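Local coordinates for amidohydrolase 3 domain-containing protein (PDB 3IGH) that probably hydrolyses carbon-nitrogen bonds other than peptide bonds, as a metal-dependent enzyme of the amidohydrolase family, at residues 73-78 and 188-193; 385-390 and 431-435; 57-63 and 466-472. One frame throughout, in Å; residues are numbered along the deposited sequence. Where two conformers were deposited one is given.

Contact 1: residues 73-78 and 188-193; sequences LGMSLE and YYIKRA
Segments 73-78 and 188-193, on helices 70-78 and 183-199, cross almost perpendicularly, at 84°, where the backbone of Gly74 lies against that of Tyr189. The axes of these segments approach to 7.5 Å, and Gly74 CA sits 3.1 Å from Tyr189 O in a CA-H...O contact; a beta carbon on Gly74 would collide with that oxygen. Next to this point Met75 CA lies over one face of the Tyr189 ring, 4.0 Å from its centroid, a CH-pi contact placed toward the rim. Helix 70-78 comes directly after strand 58-68 and helix 183-199 shortly before strand 202-210, which run parallel side by side, so the crossing joins helices attached to neighbouring strands of the TIM-barrel fold of amidohydrolases. On its more exposed flank, Glu78 bends at its second torsion (chi2 -59°) and offers both carboxylate oxygens. Tyr188 OH donates to Glu78 OE1 at 2.7 Å, arriving from above the carboxylate plane, 79° out of it. The other oxygen, OE2, whose position is less certain, forms a salt bridge with Arg192 NE, at the guanidinium edge, while Leu77 CD1 covers the centre of one guanidinium face. At the other end, Leu73 CD2 rests 3.8 Å from Ala193 CB.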
loop_
_atom_site.group_PDB
_atom_site.type_symbol
_atom_site.label_atom_id
_atom_site.label_comp_id
_atom_site.label_asym_id
_atom_site.label_seq_id
_atom_site.Cartn_x
_atom_site.Cartn_y
_atom_site.Cartn_z
ATOM N N LEU A 73 1.537 -7.125 22.628
ATOM C CA LEU A 73 1.721 -8.564 22.810
ATOM C C LEU A 73 3.216 -8.901 22.805
ATOM O O LEU A 73 3.693 -9.652 23.653
ATOM C CB LEU A 73 0.978 -9.377 21.742
ATOM C CG LEU A 73 1.227 -10.897 21.706
ATOM C CD1 LEU A 73 0.919 -11.563 23.047
ATOM C CD2 LEU A 73 0.421 -11.567 20.563
ATOM N N GLY A 74 3.941 -8.338 21.847
ATOM C CA GLY A 74 5.399 -8.473 21.783
ATOM C C GLY A 74 6.078 -8.018 23.064
ATOM O O GLY A 74 6.934 -8.727 23.578
ATOM N N MET A 75 5.666 -6.855 23.584
ATOM C CA MET A 75 6.217 -6.305 24.833
ATOM C C MET A 75 5.941 -7.245 26.003
ATOM O O MET A 75 6.848 -7.542 26.787
ATOM C CB MET A 75 5.674 -4.892 25.138
ATOM C CG MET A 75 5.952 -4.418 26.597
ATOM S SD MET A 75 5.943 -2.641 26.968
ATOM C CE MET A 75 7.322 -2.120 25.951
ATOM N N SER A 76 4.693 -7.726 26.089
ATOM C CA SER A 76 4.249 -8.619 27.166
ATOM C C SER A 76 5.050 -9.918 27.198
ATOM O O SER A 76 5.357 -10.437 28.265
ATOM C CB SER A 76 2.759 -8.928 27.007
ATOM O OG SER A 76 2.284 -9.785 28.032
ATOM N N LEU A 77 5.373 -10.440 26.018
ATOM C CA LEU A 77 6.142 -11.682 25.911
ATOM C C LEU A 77 7.602 -11.530 26.363
ATOM O O LEU A 77 8.253 -12.512 26.717
ATOM C CB LEU A 77 6.073 -12.247 24.487
ATOM C CG LEU A 77 4.701 -12.792 24.048
ATOM C CD1 LEU A 77 4.596 -12.866 22.526
ATOM C CD2 LEU A 77 4.387 -14.150 24.683
ATOM N N GLU A 78 8.094 -10.295 26.344
ATOM C CA GLU A 78 9.465 -9.963 26.739
ATOM C C GLU A 78 9.574 -9.423 28.158
ATOM O O GLU A 78 10.677 -9.334 28.708
ATOM C CB GLU A 78 10.042 -8.944 25.752
ATOM C CG GLU A 78 10.167 -9.510 24.337
ATOM C CD GLU A 78 11.058 -10.747 24.293
ATOM O OE1 GLU A 78 12.224 -10.646 24.730
ATOM O OE2 GLU A 78 10.595 -11.814 23.833
ATOM N N TYR A 188 11.009 -5.452 16.586
ATOM C CA TYR A 188 11.312 -6.596 17.445
ATOM C C TYR A 188 10.049 -7.138 18.141
ATOM O O TYR A 188 9.810 -8.346 18.131
ATOM C CB TYR A 188 12.390 -6.201 18.462
ATOM C CG TYR A 188 12.700 -7.256 19.503
ATOM C CD1 TYR A 188 13.615 -8.271 19.240
ATOM C CD2 TYR A 188 12.095 -7.222 20.759
ATOM C CE1 TYR A 188 13.905 -9.241 20.196
ATOM C CE2 TYR A 188 12.375 -8.183 21.719
ATOM C CZ TYR A 188 13.280 -9.188 21.432
ATOM O OH TYR A 188 13.561 -10.134 22.387
ATOM N N TYR A 189 9.248 -6.240 18.725
ATOM C CA TYR A 189 8.019 -6.643 19.416
ATOM C C TYR A 189 6.997 -7.276 18.477
ATOM O O TYR A 189 6.388 -8.295 18.812
ATOM C CB TYR A 189 7.387 -5.465 20.151
ATOM C CG TYR A 189 8.170 -4.980 21.352
ATOM C CD1 TYR A 189 8.818 -5.876 22.204
ATOM C CD2 TYR A 189 8.241 -3.621 21.651
ATOM C CE1 TYR A 189 9.526 -5.426 23.320
ATOM C CE2 TYR A 189 8.951 -3.164 22.756
ATOM C CZ TYR A 189 9.590 -4.071 23.581
ATOM O OH TYR A 189 10.291 -3.616 24.671
ATOM N N ILE A 190 6.825 -6.688 17.294
ATOM C CA ILE A 190 5.855 -7.217 16.321
ATOM C C ILE A 190 6.308 -8.578 15.788
ATOM O O ILE A 190 5.491 -9.492 15.629
ATOM C CB ILE A 190 5.558 -6.206 15.172
ATOM C CG1 ILE A 190 4.821 -4.987 15.732
ATOM C CG2 ILE A 190 4.692 -6.855 14.077
ATOM C CD1 ILE A 190 4.921 -3.737 14.849
ATOM N N LYS A 191 7.607 -8.725 15.531
ATOM C CA LYS A 191 8.147 -10.031 15.111
ATOM C C LYS A 191 7.901 -11.102 16.180
ATOM O O LYS A 191 7.482 -12.212 15.868
ATOM C CB LYS A 191 9.636 -9.944 14.780
ATOM C CG LYS A 191 9.928 -9.293 13.427
ATOM C CD LYS A 191 11.408 -9.371 13.053
ATOM C CE LYS A 191 11.722 -10.651 12.293
ATOM N NZ LYS A 191 13.097 -10.626 11.723
ATOM N N ARG A 192 8.129 -10.767 17.427
ATOM C CA ARG A 192 7.865 -11.690 18.487
ATOM C C ARG A 192 6.400 -12.064 18.585
ATOM O O ARG A 192 6.068 -13.196 18.697
ATOM C CB ARG A 192 8.432 -11.200 19.795
ATOM C CG ARG A 192 8.129 -12.062 20.965
ATOM C CD ARG A 192 9.307 -12.880 21.467
ATOM N NE ARG A 192 8.880 -13.983 22.326
ATOM C CZ ARG A 192 8.093 -14.974 21.917
ATOM N NH1 ARG A 192 7.676 -15.006 20.655
ATOM N NH2 ARG A 192 7.723 -15.932 22.758
ATOM N N ALA A 193 5.536 -11.079 18.518
ATOM C CA ALA A 193 4.096 -11.317 18.560
ATOM C C ALA A 193 3.581 -12.183 17.414
ATOM O O ALA A 193 2.837 -13.137 17.652
ATOM C CB ALA A 193 3.331 -9.978 18.609
#

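Contact 2: residues 385-390 and 431-435; sequences RFKDLM and DQALD
Gln432 turns its side-chain amide into the first turn of helix 386-392, where OE1 accepts the backbone N-H of Asp388. This bond, Asp388 N to Gln432 OE1, measures 3.1 Å, is nearly straight at 170°, and meets a lone pair in the carbonyl plane. A bend at the second torsion of Gln432 (chi2 -57°) folds the amide back toward the helix, and its NE2 then makes a weak bond of 3.3 Å to Asp388 OD1, the carboxylate and amide planes being 53° apart. Beside this polar pair Leu434 CD2 packs 3.7 Å from Lys387 CA. The extended Lys387 side chain runs past the loop to a water, which receives from Lys387 NZ and donates to Asp431 O and, at 2.7 Å, to Ala433 O.

One shell out, Arg385 holds Asp388 side-on. Its NE reaches Asp388 OD2 at 2.9 Å, on the anti lone pair, and NH2 meets the same oxygen at 3.0 Å. Arg385 NH1 turns instead to Asp345 and Val343. The contact thus fixes the start of helix 386-392, just ahead of strand 395-397, to the turn leading into helix 436-450. Without the carboxylate, as with an alanine here, Arg385 NE would probably lose its anionic mate and Gln432 NE2 its weak acceptor. With a guanidinium and the amino end of a helix both close by, the Asp388 carboxylate is likely to be stabilised in its charged form.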
loop_
_atom_site.group_PDB
_atom_site.type_symbol
_atom_site.label_atom_id
_atom_site.label_comp_id
_atom_site.label_asym_id
_atom_site.label_seq_id
_atom_site.Cartn_x
_atom_site.Cartn_y
_atom_site.Cartn_z
ATOM N N ARG A 385 -23.639 -11.154 25.472
ATOM C CA ARG A 385 -24.775 -11.954 24.999
ATOM C C ARG A 385 -24.574 -12.435 23.569
ATOM O O ARG A 385 -25.319 -12.072 22.652
ATOM C CB ARG A 385 -26.114 -11.214 25.220
ATOM C CG ARG A 385 -26.240 -9.830 24.578
ATOM C CD ARG A 385 -27.431 -9.042 25.118
ATOM N NE ARG A 385 -28.710 -9.745 25.018
ATOM C CZ ARG A 385 -29.895 -9.210 25.323
ATOM N NH1 ARG A 385 -29.986 -7.955 25.748
ATOM N NH2 ARG A 385 -30.998 -9.935 25.203
ATOM N N PHE A 386 -23.580 -13.307 23.399
ATOM C CA PHE A 386 -23.055 -13.640 22.068
ATOM C C PHE A 386 -24.051 -14.342 21.150
ATOM O O PHE A 386 -24.058 -14.091 19.947
ATOM C CB PHE A 386 -21.775 -14.473 22.169
ATOM C CG PHE A 386 -20.686 -13.832 22.985
ATOM C CD1 PHE A 386 -19.876 -14.617 23.801
ATOM C CD2 PHE A 386 -20.463 -12.454 22.944
ATOM C CE1 PHE A 386 -18.863 -14.047 24.555
ATOM C CE2 PHE A 386 -19.454 -11.877 23.715
ATOM C CZ PHE A 386 -18.644 -12.677 24.509
ATOM N N LYS A 387 -24.876 -15.219 21.721
ATOM C CA LYS A 387 -25.909 -15.901 20.956
ATOM C C LYS A 387 -26.939 -14.909 20.410
ATOM O O LYS A 387 -27.260 -14.957 19.225
ATOM C CB LYS A 387 -26.574 -17.020 21.771
ATOM C CG LYS A 387 -27.466 -17.931 20.914
ATOM C CD LYS A 387 -28.041 -19.103 21.699
ATOM C CE LYS A 387 -28.617 -20.161 20.760
ATOM N NZ LYS A 387 -29.167 -21.337 21.496
ATOM N N ASP A 388 -27.414 -13.998 21.263
ATOM C CA ASP A 388 -28.299 -12.907 20.829
ATOM C C ASP A 388 -27.675 -12.004 19.757
ATOM O O ASP A 388 -28.342 -11.637 18.794
ATOM C CB ASP A 388 -28.734 -12.041 22.019
ATOM C CG ASP A 388 -29.547 -12.816 23.040
ATOM O OD1 ASP A 388 -30.159 -13.835 22.659
ATOM O OD2 ASP A 388 -29.566 -12.404 24.223
ATOM N N LEU A 389 -26.405 -11.641 19.934
ATOM C CA LEU A 389 -25.722 -10.732 19.002
ATOM C C LEU A 389 -25.476 -11.356 17.620
ATOM O O LEU A 389 -25.590 -10.670 16.592
ATOM C CB LEU A 389 -24.406 -10.232 19.612
ATOM C CG LEU A 389 -24.537 -9.371 20.876
ATOM C CD1 LEU A 389 -23.189 -9.145 21.564
ATOM C CD2 LEU A 389 -25.225 -8.032 20.568
ATOM N N MET A 390 -25.169 -12.658 17.606
ATOM C CA MET A 390 -24.908 -13.407 16.374
ATOM C C MET A 390 -26.148 -13.407 15.470
ATOM O O MET A 390 -26.043 -13.497 14.242
ATOM C CB MET A 390 -24.504 -14.844 16.726
ATOM C CG MET A 390 -23.422 -15.472 15.850
ATOM S SD MET A 390 -22.762 -17.008 16.561
ATOM C CE MET A 390 -24.286 -17.917 16.841
ATOM N N ASP A 431 -27.812 -19.805 28.639
ATOM C CA ASP A 431 -28.483 -19.845 27.339
ATOM C C ASP A 431 -27.740 -19.095 26.219
ATOM O O ASP A 431 -28.120 -19.183 25.052
ATOM C CB ASP A 431 -29.921 -19.323 27.475
ATOM C CG ASP A 431 -29.995 -17.799 27.612
ATOM O OD1 ASP A 431 -30.853 -17.192 26.942
ATOM O OD2 ASP A 431 -29.210 -17.205 28.383
ATOM N N GLN A 432 -26.676 -18.378 26.577
ATOM C CA GLN A 432 -25.891 -17.627 25.599
ATOM C C GLN A 432 -24.707 -18.419 25.047
ATOM O O GLN A 432 -23.969 -17.919 24.190
ATOM C CB GLN A 432 -25.420 -16.300 26.196
ATOM C CG GLN A 432 -26.548 -15.300 26.442
ATOM C CD GLN A 432 -27.322 -14.994 25.179
ATOM O OE1 GLN A 432 -26.762 -14.517 24.198
ATOM N NE2 GLN A 432 -28.612 -15.285 25.192
ATOM N N ALA A 433 -24.530 -19.644 25.544
ATOM C CA ALA A 433 -23.473 -20.549 25.081
ATOM C C ALA A 433 -23.627 -20.845 23.594
ATOM O O ALA A 433 -24.743 -21.006 23.104
ATOM C CB ALA A 433 -23.504 -21.844 25.881
ATOM N N LEU A 434 -22.508 -20.878 22.876
ATOM C CA LEU A 434 -22.523 -21.207 21.450
ATOM C C LEU A 434 -22.083 -22.649 21.274
ATOM O O LEU A 434 -21.392 -23.191 22.132
ATOM C CB LEU A 434 -21.579 -20.288 20.660
ATOM C CG LEU A 434 -21.785 -18.769 20.700
ATOM C CD1 LEU A 434 -20.899 -18.104 19.661
ATOM C CD2 LEU A 434 -23.230 -18.409 20.451
ATOM N N ASP A 435 -22.467 -23.276 20.170
ATOM C CA ASP A 435 -21.888 -24.578 19.858
ATOM C C ASP A 435 -20.539 -24.383 19.162
ATOM O O ASP A 435 -20.226 -23.275 18.709
ATOM C CB ASP A 435 -22.852 -25.473 19.062
ATOM C CG ASP A 435 -23.330 -24.844 17.766
ATOM O OD1 ASP A 435 -22.546 -24.164 17.069
ATOM O OD2 ASP A 435 -24.515 -25.052 17.429
HETATM O O HOH W 1 -27.188 -21.870 23.896
#

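Contact 3: residues 57-63 and 466-472; sequences KYVMPAF and EYIILDR. With SO4 (sulfate ion), chain D; SO4 (sulfate ion), chain T.
Tyr58 lays one face of its ring over the backbone of Arg472, with CD2 3.4 Å from Arg472 C, while Asp471 O and Leu470 O come to the ring edge. The overlap lies at one end of an antiparallel pairing between strand 58-61 and strand 467-470. Many amidohydrolases carry a small beta domain built from both ends of the chain beside the barrel, and this pairing is consistent with it: strand 58-68 also pairs with strand 10-14 and, from Phe63 onward, with barrel strand 202-210.

Tyr58 with Leu470 and Met60 with Ile468 are hydrogen-bonded pairs; Leu470 N reaches Tyr58 O at 2.6 Å, and Ile468 N reaches Met60 O at 3.0 Å. Between them Val59 faces Ile469 in a non-hydrogen-bonded pair, its CG1 turned toward Tyr467 CB. Beyond Pro61 the ladder ends less regularly, since Ala62 N meets Glu466 O at 2.9 Å from 44° above the carbonyl plane.

On the face carrying Met60 and Ile468 the two side chains run alongside each other, CG to CG1 at 3.6 Å. The Ile468 CG1 branch stands between its own backbone N and carbonyl carbon (chi1 54°), and this extends CD1 to within 3.8 Å of Phe63 CE2.

Past the strand, a sulfate ion, chain D, probably from the crystallisation liquor, takes Asp471 N on O1 at 2.7 Å. Arg472 NE bonds its O4, and Arg472 NH2, which also serves His481 O of the C-terminal tag, meets O2 at 2.8 Å.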
loop_
_atom_site.group_PDB
_atom_site.type_symbol
_atom_site.label_atom_id
_atom_site.label_comp_id
_atom_site.label_asym_id
_atom_site.label_seq_id
_atom_site.Cartn_x
_atom_site.Cartn_y
_atom_site.Cartn_z
ATOM N N LYS A 57 -5.101 -36.421 7.818
ATOM C CA LYS A 57 -5.168 -35.261 8.721
ATOM C C LYS A 57 -6.281 -34.279 8.350
ATOM O O LYS A 57 -6.838 -34.335 7.248
ATOM C CB LYS A 57 -3.820 -34.539 8.803
ATOM C CG LYS A 57 -2.752 -35.302 9.578
ATOM C CD LYS A 57 -1.428 -34.551 9.570
ATOM C CE LYS A 57 -0.237 -35.504 9.608
ATOM N NZ LYS A 57 0.017 -36.148 8.281
ATOM N N TYR A 58 -6.600 -33.387 9.283
ATOM C CA TYR A 58 -7.730 -32.471 9.131
ATOM C C TYR A 58 -7.240 -31.052 8.847
ATOM O O TYR A 58 -6.184 -30.639 9.334
ATOM C CB TYR A 58 -8.640 -32.506 10.365
ATOM C CG TYR A 58 -9.324 -33.842 10.573
ATOM C CD1 TYR A 58 -10.666 -34.018 10.238
ATOM C CD2 TYR A 58 -8.623 -34.939 11.091
ATOM C CE1 TYR A 58 -11.299 -35.258 10.421
ATOM C CE2 TYR A 58 -9.242 -36.174 11.277
ATOM C CZ TYR A 58 -10.579 -36.326 10.939
ATOM O OH TYR A 58 -11.187 -37.549 11.119
ATOM N N VAL A 59 -8.000 -30.324 8.038
ATOM C CA VAL A 59 -7.623 -28.964 7.632
ATOM C C VAL A 59 -8.810 -28.032 7.882
ATOM O O VAL A 59 -9.942 -28.364 7.531
ATOM C CB VAL A 59 -7.162 -28.907 6.134
ATOM C CG1 VAL A 59 -6.865 -27.468 5.679
ATOM C CG2 VAL A 59 -5.930 -29.763 5.909
ATOM N N MET A 60 -8.552 -26.885 8.510
ATOM C CA MET A 60 -9.597 -25.873 8.714
ATOM C C MET A 60 -9.041 -24.492 8.334
ATOM O O MET A 60 -7.816 -24.323 8.304
ATOM C CB MET A 60 -10.141 -25.897 10.164
ATOM C CG MET A 60 -9.164 -25.506 11.271
ATOM S SD MET A 60 -9.884 -25.346 12.945
ATOM C CE MET A 60 -10.466 -23.646 12.908
ATOM N N PRO A 61 -9.924 -23.513 8.028
ATOM C CA PRO A 61 -9.410 -22.154 7.877
ATOM C C PRO A 61 -8.686 -21.712 9.142
ATOM O O PRO A 61 -9.077 -22.081 10.254
ATOM C CB PRO A 61 -10.671 -21.317 7.667
ATOM C CG PRO A 61 -11.666 -22.270 7.099
ATOM C CD PRO A 61 -11.378 -23.577 7.769
ATOM N N ALA A 62 -7.614 -20.951 8.973
ATOM C CA ALA A 62 -6.840 -20.506 10.125
ATOM C C ALA A 62 -7.646 -19.514 10.969
ATOM O O ALA A 62 -8.626 -18.931 10.491
ATOM C CB ALA A 62 -5.513 -19.906 9.665
ATOM N N PHE A 63 -7.273 -19.364 12.237
ATOM C CA PHE A 63 -7.935 -18.400 13.094
ATOM C C PHE A 63 -7.623 -16.969 12.636
ATOM O O PHE A 63 -6.549 -16.689 12.080
ATOM C CB PHE A 63 -7.550 -18.602 14.564
ATOM C CG PHE A 63 -8.124 -19.866 15.174
ATOM C CD1 PHE A 63 -9.446 -19.901 15.623
ATOM C CD2 PHE A 63 -7.350 -21.015 15.285
ATOM C CE1 PHE A 63 -9.985 -21.059 16.194
ATOM C CE2 PHE A 63 -7.875 -22.182 15.854
ATOM C CZ PHE A 63 -9.193 -22.207 16.301
ATOM N N GLU A 466 -5.223 -19.664 3.843
ATOM C CA GLU A 466 -4.745 -19.594 5.216
ATOM C C GLU A 466 -5.427 -20.712 5.961
ATOM O O GLU A 466 -6.627 -20.655 6.231
ATOM C CB GLU A 466 -5.089 -18.248 5.877
ATOM C CG GLU A 466 -4.671 -17.019 5.084
ATOM C CD GLU A 466 -3.171 -16.797 5.041
ATOM O OE1 GLU A 466 -2.409 -17.601 5.609
ATOM O OE2 GLU A 466 -2.752 -15.797 4.436
ATOM N N TYR A 467 -4.658 -21.743 6.271
ATOM C CA TYR A 467 -5.224 -22.934 6.863
ATOM C C TYR A 467 -4.302 -23.470 7.933
ATOM O O TYR A 467 -3.114 -23.120 7.985
ATOM C CB TYR A 467 -5.502 -23.998 5.777
ATOM C CG TYR A 467 -4.258 -24.451 5.035
ATOM C CD1 TYR A 467 -3.447 -25.471 5.543
ATOM C CD2 TYR A 467 -3.893 -23.860 3.824
ATOM C CE1 TYR A 467 -2.302 -25.882 4.878
ATOM C CE2 TYR A 467 -2.743 -24.267 3.145
ATOM C CZ TYR A 467 -1.957 -25.280 3.678
ATOM O OH TYR A 467 -0.820 -25.695 3.021
ATOM N N ILE A 468 -4.855 -24.316 8.793
ATOM C CA ILE A 468 -4.056 -25.035 9.774
ATOM C C ILE A 468 -4.332 -26.526 9.631
ATOM O O ILE A 468 -5.436 -26.927 9.253
ATOM C CB ILE A 468 -4.278 -24.526 11.236
ATOM C CG1 ILE A 468 -5.757 -24.537 11.635
ATOM C CG2 ILE A 468 -3.732 -23.105 11.392
ATOM C CD1 ILE A 468 -6.026 -23.930 13.022
ATOM N N ILE A 469 -3.312 -27.331 9.893
ATOM C CA ILE A 469 -3.417 -28.782 9.761
ATOM C C ILE A 469 -3.520 -29.389 11.158
ATOM O O ILE A 469 -2.695 -29.112 12.033
ATOM C CB ILE A 469 -2.219 -29.376 8.953
ATOM C CG1 ILE A 469 -2.176 -28.756 7.545
ATOM C CG2 ILE A 469 -2.322 -30.906 8.856
ATOM C CD1 ILE A 469 -1.073 -29.294 6.630
ATOM N N LEU A 470 -4.552 -30.199 11.369
ATOM C CA LEU A 470 -4.791 -30.810 12.674
ATOM C C LEU A 470 -4.760 -32.341 12.601
ATOM O O LEU A 470 -5.032 -32.925 11.546
ATOM C CB LEU A 470 -6.120 -30.312 13.260
ATOM C CG LEU A 470 -6.334 -28.789 13.337
ATOM C CD1 LEU A 470 -7.746 -28.473 13.762
ATOM C CD2 LEU A 470 -5.327 -28.108 14.268
ATOM N N ASP A 471 -4.413 -32.981 13.718
ATOM C CA ASP A 471 -4.411 -34.448 13.798
ATOM C C ASP A 471 -5.826 -35.009 13.898
ATOM O O ASP A 471 -6.089 -36.134 13.479
ATOM C CB ASP A 471 -3.589 -34.932 14.993
ATOM C CG ASP A 471 -2.092 -34.855 14.750
ATOM O OD1 ASP A 471 -1.669 -34.817 13.571
ATOM O OD2 ASP A 471 -1.336 -34.843 15.747
ATOM N N ARG A 472 -6.730 -34.211 14.460
ATOM C CA ARG A 472 -8.097 -34.641 14.726
ATOM C C ARG A 472 -9.133 -33.631 14.240
ATOM O O ARG A 472 -8.811 -32.467 13.985
ATOM C CB ARG A 472 -8.286 -34.871 16.221
ATOM C CG ARG A 472 -7.487 -36.029 16.809
ATOM C CD ARG A 472 -7.382 -35.895 18.318
ATOM N NE ARG A 472 -6.663 -34.685 18.709
ATOM C CZ ARG A 472 -6.455 -34.309 19.968
ATOM N NH1 ARG A 472 -6.917 -35.044 20.970
ATOM N NH2 ARG A 472 -5.787 -33.192 20.227
HETATM S S SO4 D . -4.698 -31.567 17.141
HETATM O O1 SO4 D . -3.757 -31.697 16.033
HETATM O O2 SO4 D . -4.036 -31.922 18.393
HETATM O O3 SO4 D . -5.137 -30.181 17.233
HETATM O O4 SO4 D . -5.862 -32.421 16.907
HETATM S S SO4 T . -5.670 -35.770 24.286
HETATM O O1 SO4 T . -5.087 -36.248 23.035
HETATM O O2 SO4 T . -4.873 -34.658 24.799
HETATM O O3 SO4 T . -7.041 -35.326 24.050
HETATM O O4 SO4 T . -5.677 -36.852 25.268
#

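In the fold
Followed from the N terminus, the chain first lays down residues 57-63, whose partner comes only after some 400 more residues. Contact 1 opens next, on the helix that follows the same strand, and is closed by residues 188-193. Contact 2 then opens at residues 385-390 and closes a much shorter loop at 431-435. Residues 466-472 finally close contact 3, whose loop therefore encloses the other two; these stand in series, and none cross. Contact 1 joins two helices, contact 2 a helix start and the loop before helix 436-450, on opposite sides of the chain's centre. Contact 3 pairs a strand near the C terminus with strand 58-68, which also pairs with strands 10-14 and 202-210.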